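Integrase (Bovine immunodeficiency virus, PDB 3KKR) probably catalyses the insertion of the reverse-transcribed viral DNA into host chromosomal DNA, as retroviral integrases do. Local coordinates at residues T23-V28 and E141-S146. Numbering follows the deposited sequence.
Sequences TNSGLV and EIYLES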
# COMPACT_ATOMS: atom_id res chain seq x y z
N THR A 23 -6.48 -4.72 1.20
CA THR A 23 -7.16 -5.61 0.28
C THR A 23 -8.67 -5.57 0.35
O THR A 23 -9.34 -6.09 -0.53
CB THR A 23 -6.73 -7.05 0.51
OG1 THR A 23 -6.99 -7.40 1.88
CG2 THR A 23 -5.24 -7.21 0.21
N ASN A 24 -9.21 -4.95 1.38
CA ASN A 24 -10.66 -4.84 1.49
C ASN A 24 -11.20 -3.63 0.74
O ASN A 24 -12.21 -3.72 0.05
CB ASN A 24 -11.09 -4.78 2.96
CG ASN A 24 -12.58 -4.54 3.10
OD1 ASN A 24 -13.39 -5.27 2.53
ND2 ASN A 24 -12.95 -3.51 3.84
N SER A 25 -10.52 -2.49 0.89
CA SER A 25 -10.99 -1.24 0.31
C SER A 25 -10.31 -0.92 -1.02
O SER A 25 -10.84 -0.14 -1.82
CB SER A 25 -10.79 -0.09 1.29
OG SER A 25 -9.43 0.02 1.68
N GLY A 26 -9.15 -1.52 -1.26
CA GLY A 26 -8.34 -1.18 -2.40
C GLY A 26 -7.56 0.09 -2.16
O GLY A 26 -6.96 0.66 -3.07
N LEU A 27 -7.56 0.56 -0.91
CA LEU A 27 -6.80 1.74 -0.56
C LEU A 27 -5.30 1.49 -0.70
O LEU A 27 -4.80 0.45 -0.27
CB LEU A 27 -7.10 2.17 0.88
CG LEU A 27 -6.53 3.54 1.26
CD1 LEU A 27 -7.50 4.64 0.84
CD2 LEU A 27 -6.28 3.59 2.74
N VAL A 28 -4.60 2.46 -1.28
CA VAL A 28 -3.18 2.35 -1.56
C VAL A 28 -2.33 3.34 -0.79
O VAL A 28 -2.68 4.51 -0.64
CB VAL A 28 -2.89 2.57 -3.04
CG1 VAL A 28 -1.39 2.53 -3.30
CG2 VAL A 28 -3.62 1.54 -3.87
N GLU A 141 -13.32 6.07 1.38
CA GLU A 141 -14.58 6.08 2.09
C GLU A 141 -14.91 4.68 2.56
O GLU A 141 -15.55 4.50 3.59
CB GLU A 141 -15.70 6.64 1.21
CG GLU A 141 -15.37 8.01 0.65
CD GLU A 141 -16.49 8.59 -0.17
OE1 GLU A 141 -17.29 7.82 -0.74
OE2 GLU A 141 -16.56 9.84 -0.26
N ILE A 142 -14.45 3.69 1.81
CA ILE A 142 -14.66 2.30 2.19
C ILE A 142 -13.83 1.97 3.42
O ILE A 142 -14.33 1.43 4.40
CB ILE A 142 -14.28 1.33 1.07
CG1 ILE A 142 -15.14 1.59 -0.16
CG2 ILE A 142 -14.41 -0.12 1.55
CD1 ILE A 142 -14.93 0.58 -1.29
N TYR A 143 -12.55 2.30 3.34
CA TYR A 143 -11.63 2.07 4.44
C TYR A 143 -12.11 2.85 5.67
O TYR A 143 -12.11 2.35 6.79
CB TYR A 143 -10.21 2.52 4.06
CG TYR A 143 -9.27 2.53 5.24
CD1 TYR A 143 -8.55 1.39 5.58
CD2 TYR A 143 -9.14 3.65 6.03
CE1 TYR A 143 -7.71 1.39 6.67
CE2 TYR A 143 -8.29 3.66 7.13
CZ TYR A 143 -7.59 2.53 7.44
OH TYR A 143 -6.76 2.53 8.53
N LEU A 144 -12.53 4.08 5.43
CA LEU A 144 -12.94 4.95 6.51
C LEU A 144 -14.08 4.26 7.26
O LEU A 144 -14.06 4.17 8.49
CB LEU A 144 -13.40 6.29 5.95
CG LEU A 144 -13.46 7.44 6.95
CD1 LEU A 144 -12.08 7.66 7.57
CD2 LEU A 144 -13.96 8.69 6.25
N GLU A 145 -15.03 3.75 6.50
CA GLU A 145 -16.22 3.13 7.08
C GLU A 145 -15.90 1.94 7.97
O GLU A 145 -16.55 1.73 8.99
CB GLU A 145 -17.21 2.73 5.98
CG GLU A 145 -18.64 2.56 6.46
CD GLU A 145 -19.15 3.75 7.27
OE1 GLU A 145 -18.56 4.85 7.18
OE2 GLU A 145 -20.15 3.58 8.00
N SER A 146 -14.89 1.16 7.60
CA SER A 146 -14.51 0.01 8.40
C SER A 146 -13.55 0.41 9.53
O SER A 146 -13.47 -0.25 10.56
CB SER A 146 -13.90 -1.08 7.52
OG SER A 146 -12.59 -0.75 7.12
O HOH W 1 -11.08 -1.74 4.67
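Ser25 meets the helix between Ile142 and Tyr143, a small residue pressed against one turn in a contact without any direct hydrogen bond. Its CB lies 3.6 Å from Ile142 CG2, while its OG comes to 3.5 Å from Tyr143 CB and stands at the edge of the ring, near its plane. Ile142 offers the CG2 branch because that methyl is the one anti to the backbone N; CD1 reaches only the neighbourhood of the Ser25 carbonyl oxygen. Over one face of the Tyr143 ring sits a methyl of Leu27, with Leu27 CD2 4.0 Å from Tyr143 CG and displaced toward the rim, the two side chains crossing at a slant. At the outer margin the polar groups are joined through water: Asn24 ND2 donates to it over 2.7 Å, and Ser146 OG lies 3.0 Å from the same water.

In the RNase H-like fold of the integrase core, residues 23-26 make the turn between the antiparallel strands 16-22 and 27-33, the latter an outermost strand of the sheet, and the C-terminal helix 139-151 packs against that turn and against Leu27 at the start of the second strand.

The turn is itself braced from within. Ser25 OG accepts from Leu27 N at 3.2 Å, an ST turn, and also hydrogen-bonds Glu22 OE2. Between Ser25 and Leu27, Gly26 takes a positive phi (79°), which by itself favours glycine. On the helix side, Tyr143 has CG anti to its backbone N (chi1 170°), which carries the ring past Leu27 to a hydrogen bond between OH and Thr53 N, while Tyr52 meets the ring edge-to-face and Trp5 of strand 4-11 touches both Leu27 and Tyr143.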